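Local coordinates for beta-fructofuranosidase (Arabidopsis thaliana, PDB 2OXB), which hydrolyses sucrose and 1-kestose, and less readily neokestose and levan, as a cell-wall invertase of glycoside hydrolase family 32, at residues Q342-R347 / L526-M531; L372-D377 / S520-N525; V402-G407 / R428-R433. The protein carries 1 engineered substitution. All blocks are in the same frame, centred on the assembly; numbering follows the deposited sequence.

In the fold
All three contacts belong to the C-terminal beta sandwich of this family 32 enzyme, away from the substrate site in the propeller domain, where Asp19 is an active-site residue and the engineered Gln199 lies. Contacts 1 and 2 follow one another along strand 521-530, which pairs with strand 344-351 in the first and strand 367-374 in the second; their centres are about 18 Å apart, and Asn345 of contact 1 meets Asn525 of contact 2. Contact 3 joins two strands of the other sheet. Its centre lies about 14 Å from that of contact 2, with Val375 packed on Leu406, whereas nearest atoms of contacts 1 and 3 remain about 16 Å apart.

Contact 1. Residues Q342-R347 / L526-M531; sequences QVKNLR and LNAWSM
Lys344 and Ala528 form an antiparallel hydrogen-bonded pair that joins strand 344-346, at the margin of a sheet of the C-terminal beta sandwich, to strand 526-530. The axes approach to 4.9 Å at 168°. Ala528 N donates to Lys344 O at 3.0 Å, and Lys344 N donates in return to Ala528 O; the same Lys344 carbonyl also receives a CA-H...O contact from Asn527. Farther along, the bond from Leu346 N to Leu526 O is weak.

On the face bearing Leu346 and Leu526 the two side chains run side by side, CD1 of the former 4.2 Å from CD2 of the latter, while Leu357 and Val359 of strand 355-359 pack against this face. On the face bearing Asn345 and Asn527 the contact is between amides. Asn527 keeps CG anti to its carbonyl carbon (chi1 -68°), which brings ND2 back to Leu526 O at 2.7 Å, above that carbonyl's plane. ND2 also makes a weak bond to Asn345 OD1 at 3.2 Å, the two amides being turned 74° apart; OD1 has a second donor in Asn525. A leucine in place of Asn527 would probably leave Asn345 OD1 dependent on Asn525 and rob Leu526 O of its amide partner. Trp529 and Val343 form the apolar flank: Asn527 CB lies over the rim of one Trp529 ring face, and Val343 CG2 approaches Trp529 NE1 obliquely at 3.9 Å.

Contact 2. Residues L372-D377 / S520-N525; sequences LFKVRD and SVDVLN
Arg376 and Lys374 reach the carboxylate of Asp522 by different torsions, forming a salt-bridge network on an antiparallel strand pair of the C-terminal beta sandwich. In Arg376, CG stands between the backbone N and the carbonyl carbon (chi1 60°), and from there the chain runs extended to NE, carrying the guanidinium across to the aspartate; Lys374 stays extended alongside Asp522 and bends only at its last torsion. Asp522 OD2 takes both charges, in a salt bridge with Arg376 NH1 at 3.2 Å and a long one with Lys374 NZ at 3.7 Å. Guanidinium and carboxylate planes lie 27° apart.

The paired strands, 372-374 and 521-523, meet at 145°. Lys374 and Asp522 are a hydrogen-bonded pair, with Lys374 N to Asp522 O at 2.9 Å and Asp522 N to Lys374 O at 3.1 Å. Phe373 and Val523 form the adjoining non-hydrogen-bonded pair, their side chains on the face opposite the charges; the Phe373 ring makes an edge-to-face contact with Phe409 of the other sheet. Val375 CG2 packs obliquely on Val521 CG1 at 3.9 Å, also close to Phe409.

At the corner around Leu524 the pairing slips by one residue: Leu372 O accepts from Leu524 N, yet Leu372 N donates to Asn525 O. There Leu372 CD2 and Leu524 CD2 touch at 4.3 Å.

Contact 3. Residues V402-G407 / R428-R433; sequences VKSGLG and RIFKAR
Leu406 lays its CB and CD1 against the branched CB of Ile429, with CB to CB at 3.7 Å, and its CD1 also meets Ile429 CG2 at 4.0 Å as the two side chains cross. Beside this apolar overlap the backbone joins the strands of a beta hairpin: Ile429 N donates a nearly straight bond to Leu406 O at 2.7 Å (167°), and the same oxygen receives a CA-H...O contact from Arg428.

Gly407 follows with a phi of 138°, a conformation that calls for glycine. Arg428 sets CG anti to its carbonyl carbon (chi1 -81°), which starts the chain past Gly407 CA; extended from CG to NE, it carries the guanidinium toward the loop before the strand. NH2 lies 3.0 Å from Val402 O and makes a weak bond to Asn399 O, while NH1 lies beside Ser404 OG without the angle for a bond. Ser404 OG in turn sits at the edge of the Phe430 ring, 3.7 Å from its CZ.

Strand 423-431 lies between strand 406-415 and strand 439-446, where Leu442 and Val440 make backbone hydrogen bonds with Arg428 and Phe430, and Leu406 reaches Val375, just past the end of strand 367-374 in the facing sheet.

Contact 1. Residues Q342-R347 / L526-M531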
loop_
_atom_site.group_PDB
_atom_site.type_symbol
_atom_site.label_atom_id
_atom_site.label_comp_id
_atom_site.label_asym_id
_atom_site.label_seq_id
_atom_site.Cartn_x
_atom_site.Cartn_y
_atom_site.Cartn_z
ATOM N N GLN A 342 -3.022 -18.397 22.261
ATOM C CA GLN A 342 -4.126 -17.957 23.098
ATOM C C GLN A 342 -5.265 -17.367 22.271
ATOM O O GLN A 342 -5.485 -17.770 21.131
ATOM C CB GLN A 342 -3.642 -16.951 24.142
ATOM C CG GLN A 342 -3.763 -17.497 25.549
ATOM C CD GLN A 342 -5.180 -17.953 25.866
ATOM O OE1 GLN A 342 -6.037 -17.148 26.225
ATOM N NE2 GLN A 342 -5.439 -19.250 25.707
ATOM N N VAL A 343 -5.992 -16.419 22.853
ATOM C CA VAL A 343 -7.117 -15.786 22.175
ATOM C C VAL A 343 -7.934 -14.918 23.123
ATOM O O VAL A 343 -8.625 -15.429 24.010
ATOM C CB VAL A 343 -8.070 -16.825 21.576
ATOM C CG1 VAL A 343 -8.425 -17.873 22.632
ATOM C CG2 VAL A 343 -9.329 -16.132 21.067
ATOM N N LYS A 344 -7.862 -13.606 22.919
ATOM C CA LYS A 344 -8.599 -12.668 23.747
ATOM C C LYS A 344 -9.945 -12.452 23.075
ATOM O O LYS A 344 -10.013 -12.076 21.906
ATOM C CB LYS A 344 -7.826 -11.353 23.854
ATOM C CG LYS A 344 -8.172 -10.517 25.076
ATOM C CD LYS A 344 -9.611 -10.018 25.040
ATOM C CE LYS A 344 -9.982 -9.346 26.346
ATOM N NZ LYS A 344 -9.892 -10.297 27.468
ATOM N N ASN A 345 -11.016 -12.718 23.811
ATOM C CA ASN A 345 -12.355 -12.558 23.273
ATOM C C ASN A 345 -13.224 -11.658 24.122
ATOM O O ASN A 345 -12.982 -11.467 25.313
ATOM C CB ASN A 345 -13.053 -13.901 23.158
ATOM C CG ASN A 345 -14.490 -13.764 22.732
ATOM O OD1 ASN A 345 -14.804 -13.734 21.540
ATOM N ND2 ASN A 345 -15.380 -13.655 23.710
ATOM N N LEU A 346 -14.256 -11.126 23.484
ATOM C CA LEU A 346 -15.209 -10.244 24.127
ATOM C C LEU A 346 -16.428 -10.212 23.227
ATOM O O LEU A 346 -16.363 -9.748 22.085
ATOM C CB LEU A 346 -14.620 -8.840 24.278
ATOM C CG LEU A 346 -13.473 -8.687 25.280
ATOM C CD1 LEU A 346 -12.630 -7.495 24.905
ATOM C CD2 LEU A 346 -14.023 -8.555 26.683
ATOM N N ARG A 347 -17.539 -10.731 23.726
ATOM C CA ARG A 347 -18.743 -10.733 22.925
ATOM C C ARG A 347 -19.931 -10.130 23.643
ATOM O O ARG A 347 -20.009 -10.149 24.870
ATOM C CB ARG A 347 -19.070 -12.146 22.473
ATOM C CG ARG A 347 -19.054 -13.179 23.563
ATOM C CD ARG A 347 -19.511 -14.480 22.964
ATOM N NE ARG A 347 -18.711 -14.799 21.787
ATOM C CZ ARG A 347 -19.021 -15.745 20.910
ATOM N NH1 ARG A 347 -20.122 -16.472 21.070
ATOM N NH2 ARG A 347 -18.217 -15.973 19.882
ATOM N N LEU A 526 -15.425 -9.332 19.354
ATOM C CA LEU A 526 -14.112 -8.676 19.265
ATOM C C LEU A 526 -13.008 -9.652 19.667
ATOM O O LEU A 526 -13.015 -10.198 20.770
ATOM C CB LEU A 526 -14.062 -7.411 20.153
ATOM C CG LEU A 526 -12.721 -6.780 20.573
ATOM C CD1 LEU A 526 -11.830 -6.557 19.370
ATOM C CD2 LEU A 526 -12.978 -5.458 21.288
ATOM N N ASN A 527 -12.070 -9.876 18.754
ATOM C CA ASN A 527 -10.963 -10.779 19.012
ATOM C C ASN A 527 -9.614 -10.088 18.834
ATOM O O ASN A 527 -9.302 -9.520 17.785
ATOM C CB ASN A 527 -11.040 -12.022 18.104
ATOM C CG ASN A 527 -12.222 -12.929 18.431
ATOM O OD1 ASN A 527 -12.271 -14.082 18.000
ATOM N ND2 ASN A 527 -13.179 -12.410 19.187
ATOM N N ALA A 528 -8.828 -10.135 19.897
ATOM C CA ALA A 528 -7.500 -9.557 19.915
ATOM C C ALA A 528 -6.530 -10.730 20.052
ATOM O O ALA A 528 -6.636 -11.534 20.987
ATOM C CB ALA A 528 -7.363 -8.619 21.105
ATOM N N TRP A 529 -5.600 -10.844 19.118
ATOM C CA TRP A 529 -4.635 -11.920 19.179
ATOM C C TRP A 529 -3.238 -11.348 19.328
ATOM O O TRP A 529 -2.832 -10.495 18.544
ATOM C CB TRP A 529 -4.688 -12.764 17.907
ATOM C CG TRP A 529 -6.004 -13.390 17.653
ATOM C CD1 TRP A 529 -6.586 -14.394 18.364
ATOM C CD2 TRP A 529 -6.915 -13.057 16.605
ATOM N NE1 TRP A 529 -7.807 -14.709 17.825
ATOM C CE2 TRP A 529 -8.036 -13.901 16.743
ATOM C CE3 TRP A 529 -6.896 -12.122 15.565
ATOM C CZ2 TRP A 529 -9.129 -13.843 15.871
ATOM C CZ3 TRP A 529 -7.980 -12.063 14.699
ATOM C CH2 TRP A 529 -9.084 -12.917 14.860
ATOM N N SER A 530 -2.512 -11.804 20.346
ATOM C CA SER A 530 -1.142 -11.351 20.536
ATOM C C SER A 530 -0.394 -11.865 19.311
ATOM O O SER A 530 -0.780 -12.887 18.737
ATOM C CB SER A 530 -0.541 -11.939 21.819
ATOM O OG SER A 530 -0.991 -11.247 22.976
ATOM N N MET A 531 0.657 -11.162 18.901
ATOM C CA MET A 531 1.425 -11.556 17.715
ATOM C C MET A 531 2.919 -11.768 17.960
ATOM O O MET A 531 3.647 -10.829 18.299
ATOM C CB MET A 531 1.264 -10.505 16.613
ATOM C CG MET A 531 -0.134 -10.371 16.023
ATOM S SD MET A 531 -0.492 -11.602 14.750
ATOM C CE MET A 531 0.495 -10.994 13.390
#

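Contact 2. Residues L372-D377 / S520-N525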
loop_
_atom_site.group_PDB
_atom_site.type_symbol
_atom_site.label_atom_id
_atom_site.label_comp_id
_atom_site.label_asym_id
_atom_site.label_seq_id
_atom_site.Cartn_x
_atom_site.Cartn_y
_atom_site.Cartn_z
ATOM N N LEU A 372 -16.531 -6.146 15.495
ATOM C CA LEU A 372 -17.723 -6.183 14.665
ATOM C C LEU A 372 -18.764 -5.365 15.420
ATOM O O LEU A 372 -19.447 -5.877 16.303
ATOM C CB LEU A 372 -18.190 -7.631 14.466
ATOM C CG LEU A 372 -18.139 -8.206 13.035
ATOM C CD1 LEU A 372 -16.710 -8.255 12.518
ATOM C CD2 LEU A 372 -18.750 -9.610 13.029
ATOM N N PHE A 373 -18.856 -4.083 15.085
ATOM C CA PHE A 373 -19.792 -3.187 15.747
ATOM C C PHE A 373 -21.206 -3.325 15.195
ATOM O O PHE A 373 -21.402 -3.527 13.994
ATOM C CB PHE A 373 -19.343 -1.732 15.599
ATOM C CG PHE A 373 -18.050 -1.410 16.298
ATOM C CD1 PHE A 373 -17.994 -1.315 17.680
ATOM C CD2 PHE A 373 -16.894 -1.147 15.561
ATOM C CE1 PHE A 373 -16.804 -0.955 18.318
ATOM C CE2 PHE A 373 -15.705 -0.787 16.184
ATOM C CZ PHE A 373 -15.659 -0.690 17.561
ATOM N N LYS A 374 -22.189 -3.209 16.086
ATOM C CA LYS A 374 -23.600 -3.309 15.729
ATOM C C LYS A 374 -24.275 -2.006 16.109
ATOM O O LYS A 374 -24.183 -1.563 17.248
ATOM C CB LYS A 374 -24.250 -4.478 16.476
ATOM C CG LYS A 374 -25.773 -4.446 16.541
ATOM C CD LYS A 374 -26.317 -5.615 17.386
ATOM C CE LYS A 374 -27.804 -5.443 17.744
ATOM N NZ LYS A 374 -28.052 -4.254 18.628
ATOM N N VAL A 375 -24.942 -1.392 15.142
ATOM C CA VAL A 375 -25.622 -0.129 15.376
ATOM C C VAL A 375 -27.136 -0.290 15.291
ATOM O O VAL A 375 -27.674 -0.663 14.245
ATOM C CB VAL A 375 -25.183 0.938 14.339
ATOM C CG1 VAL A 375 -26.026 2.200 14.483
ATOM C CG2 VAL A 375 -23.722 1.259 14.515
ATOM N N ARG A 376 -27.828 -0.014 16.394
ATOM C CA ARG A 376 -29.279 -0.114 16.388
ATOM C C ARG A 376 -29.869 1.257 16.088
ATOM O O ARG A 376 -29.281 2.289 16.412
ATOM C CB ARG A 376 -29.806 -0.649 17.724
ATOM C CG ARG A 376 -29.472 0.175 18.951
ATOM C CD ARG A 376 -30.353 -0.276 20.106
ATOM N NE ARG A 376 -30.042 0.423 21.344
ATOM C CZ ARG A 376 -28.846 0.411 21.919
ATOM N NH1 ARG A 376 -27.850 -0.266 21.361
ATOM N NH2 ARG A 376 -28.643 1.081 23.046
ATOM N N ASP A 377 -31.027 1.261 15.447
ATOM C CA ASP A 377 -31.682 2.504 15.081
ATOM C C ASP A 377 -30.683 3.412 14.379
ATOM O O ASP A 377 -30.012 4.235 15.007
ATOM C CB ASP A 377 -32.241 3.201 16.318
ATOM C CG ASP A 377 -33.485 4.028 16.012
ATOM O OD1 ASP A 377 -33.853 4.865 16.858
ATOM O OD2 ASP A 377 -34.105 3.838 14.939
ATOM N N SER A 520 -25.472 4.928 22.172
ATOM C CA SER A 520 -24.607 3.816 22.558
ATOM C C SER A 520 -24.664 2.685 21.516
ATOM O O SER A 520 -25.744 2.292 21.073
ATOM C CB SER A 520 -25.061 3.267 23.918
ATOM O OG SER A 520 -24.988 4.255 24.938
ATOM N N VAL A 521 -23.506 2.166 21.126
ATOM C CA VAL A 521 -23.462 1.071 20.156
ATOM C C VAL A 521 -23.075 -0.224 20.855
ATOM O O VAL A 521 -22.593 -0.190 21.984
ATOM C CB VAL A 521 -22.448 1.350 19.029
ATOM C CG1 VAL A 521 -22.972 2.453 18.119
ATOM C CG2 VAL A 521 -21.110 1.752 19.628
ATOM N N ASP A 522 -23.276 -1.361 20.188
ATOM C CA ASP A 522 -22.949 -2.669 20.776
ATOM C C ASP A 522 -21.779 -3.405 20.107
ATOM O O ASP A 522 -21.532 -3.272 18.902
ATOM C CB ASP A 522 -24.186 -3.582 20.769
ATOM C CG ASP A 522 -25.143 -3.289 21.920
ATOM O OD1 ASP A 522 -24.694 -3.247 23.088
ATOM O OD2 ASP A 522 -26.350 -3.118 21.666
ATOM N N VAL A 523 -21.053 -4.179 20.908
ATOM C CA VAL A 523 -19.924 -4.965 20.416
ATOM C C VAL A 523 -20.447 -6.382 20.213
ATOM O O VAL A 523 -20.606 -7.136 21.163
ATOM C CB VAL A 523 -18.751 -4.975 21.443
ATOM C CG1 VAL A 523 -17.516 -5.629 20.830
ATOM C CG2 VAL A 523 -18.420 -3.544 21.857
ATOM N N LEU A 524 -20.737 -6.728 18.970
ATOM C CA LEU A 524 -21.258 -8.046 18.658
ATOM C C LEU A 524 -20.202 -9.104 18.932
ATOM O O LEU A 524 -20.513 -10.243 19.276
ATOM C CB LEU A 524 -21.659 -8.102 17.193
ATOM C CG LEU A 524 -22.462 -9.324 16.774
ATOM C CD1 LEU A 524 -23.882 -9.206 17.294
ATOM C CD2 LEU A 524 -22.448 -9.421 15.262
ATOM N N ASN A 525 -18.946 -8.704 18.782
ATOM C CA ASN A 525 -17.815 -9.594 18.976
ATOM C C ASN A 525 -16.521 -8.792 18.828
ATOM O O ASN A 525 -16.519 -7.702 18.253
ATOM C CB ASN A 525 -17.863 -10.699 17.921
ATOM C CG ASN A 525 -16.892 -11.809 18.203
ATOM O OD1 ASN A 525 -16.732 -12.723 17.399
ATOM N ND2 ASN A 525 -16.239 -11.746 19.358
#

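Contact 3. Residues V402-G407 / R428-R433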
loop_
_atom_site.group_PDB
_atom_site.type_symbol
_atom_site.label_atom_id
_atom_site.label_comp_id
_atom_site.label_asym_id
_atom_site.label_seq_id
_atom_site.Cartn_x
_atom_site.Cartn_y
_atom_site.Cartn_z
ATOM N N VAL A 402 -15.320 15.169 19.874
ATOM C CA VAL A 402 -16.500 15.830 19.328
ATOM C C VAL A 402 -17.544 14.770 19.036
ATOM O O VAL A 402 -17.365 13.947 18.139
ATOM C CB VAL A 402 -16.193 16.606 18.027
ATOM C CG1 VAL A 402 -17.481 17.215 17.472
ATOM C CG2 VAL A 402 -15.172 17.709 18.293
ATOM N N LYS A 403 -18.630 14.809 19.806
ATOM C CA LYS A 403 -19.737 13.852 19.703
ATOM C C LYS A 403 -20.562 13.885 18.418
ATOM O O LYS A 403 -20.612 14.888 17.713
ATOM C CB LYS A 403 -20.704 14.025 20.885
ATOM C CG LYS A 403 -20.167 13.617 22.258
ATOM C CD LYS A 403 -21.287 13.573 23.305
ATOM C CE LYS A 403 -20.752 13.235 24.694
ATOM N NZ LYS A 403 -21.837 13.244 25.717
ATOM N N SER A 404 -21.214 12.760 18.144
ATOM C CA SER A 404 -22.083 12.580 16.984
ATOM C C SER A 404 -23.201 11.625 17.407
ATOM O O SER A 404 -23.094 10.936 18.429
ATOM C CB SER A 404 -21.329 11.948 15.805
ATOM O OG SER A 404 -20.212 12.717 15.418
ATOM N N GLY A 405 -24.272 11.588 16.622
ATOM C CA GLY A 405 -25.364 10.683 16.925
ATOM C C GLY A 405 -24.792 9.276 16.904
ATOM O O GLY A 405 -24.817 8.574 17.906
ATOM N N LEU A 406 -24.265 8.866 15.758
ATOM C CA LEU A 406 -23.678 7.549 15.634
ATOM C C LEU A 406 -22.170 7.718 15.450
ATOM O O LEU A 406 -21.647 7.705 14.331
ATOM C CB LEU A 406 -24.309 6.773 14.459
ATOM C CG LEU A 406 -25.819 6.458 14.500
ATOM C CD1 LEU A 406 -26.185 5.422 13.425
ATOM C CD2 LEU A 406 -26.200 5.925 15.883
ATOM N N GLY A 407 -21.475 7.908 16.563
ATOM C CA GLY A 407 -20.039 8.083 16.511
ATOM C C GLY A 407 -19.627 9.179 17.463
ATOM O O GLY A 407 -20.471 9.954 17.910
ATOM N N ARG A 428 -17.994 6.819 12.200
ATOM C CA ARG A 428 -19.012 7.857 12.393
ATOM C C ARG A 428 -20.043 7.653 11.283
ATOM O O ARG A 428 -19.698 7.677 10.107
ATOM C CB ARG A 428 -18.410 9.242 12.257
ATOM C CG ARG A 428 -17.700 9.747 13.470
ATOM C CD ARG A 428 -16.671 10.737 13.009
ATOM N NE ARG A 428 -16.087 11.499 14.096
ATOM C CZ ARG A 428 -16.581 12.640 14.536
ATOM N NH1 ARG A 428 -17.669 13.144 13.978
ATOM N NH2 ARG A 428 -15.973 13.280 15.518
ATOM N N ILE A 429 -21.301 7.437 11.657
ATOM C CA ILE A 429 -22.361 7.214 10.673
ATOM C C ILE A 429 -23.288 8.421 10.541
ATOM O O ILE A 429 -23.767 8.975 11.526
ATOM C CB ILE A 429 -23.265 5.988 11.036
ATOM C CG1 ILE A 429 -22.428 4.722 11.249
ATOM C CG2 ILE A 429 -24.313 5.779 9.949
ATOM C CD1 ILE A 429 -21.653 4.255 10.044
ATOM N N PHE A 430 -23.549 8.805 9.303
ATOM C CA PHE A 430 -24.438 9.907 9.023
ATOM C C PHE A 430 -25.330 9.482 7.870
ATOM O O PHE A 430 -25.094 8.444 7.242
ATOM C CB PHE A 430 -23.641 11.152 8.642
ATOM C CG PHE A 430 -22.747 11.654 9.739
ATOM C CD1 PHE A 430 -23.284 12.042 10.963
ATOM C CD2 PHE A 430 -21.371 11.732 9.552
ATOM C CE1 PHE A 430 -22.467 12.500 11.986
ATOM C CE2 PHE A 430 -20.544 12.188 10.567
ATOM C CZ PHE A 430 -21.091 12.574 11.790
ATOM N N LYS A 431 -26.354 10.282 7.596
ATOM C CA LYS A 431 -27.286 9.997 6.509
ATOM C C LYS A 431 -26.859 10.777 5.274
ATOM O O LYS A 431 -26.576 11.966 5.358
ATOM C CB LYS A 431 -28.710 10.402 6.913
ATOM C CG LYS A 431 -29.149 9.886 8.287
ATOM C CD LYS A 431 -30.661 10.018 8.495
ATOM C CE LYS A 431 -31.085 9.491 9.861
ATOM N NZ LYS A 431 -32.569 9.517 10.068
ATOM N N ALA A 432 -26.791 10.101 4.135
ATOM C CA ALA A 432 -26.407 10.762 2.898
ATOM C C ALA A 432 -27.371 11.913 2.628
ATOM O O ALA A 432 -26.951 13.017 2.290
ATOM C CB ALA A 432 -26.426 9.768 1.741
ATOM N N ARG A 433 -28.663 11.639 2.788
ATOM C CA ARG A 433 -29.721 12.627 2.589
ATOM C C ARG A 433 -30.596 12.657 3.838
ATOM O O ARG A 433 -30.124 13.048 4.902
ATOM C CB ARG A 433 -30.557 12.264 1.364
ATOM C CG ARG A 433 -29.766 12.277 0.075
ATOM C CD ARG A 433 -29.366 13.692 -0.328
ATOM N NE ARG A 433 -28.329 14.306 0.506
ATOM C CZ ARG A 433 -28.537 15.297 1.375
ATOM N NH1 ARG A 433 -29.753 15.799 1.551
ATOM N NH2 ARG A 433 -27.517 15.823 2.046
#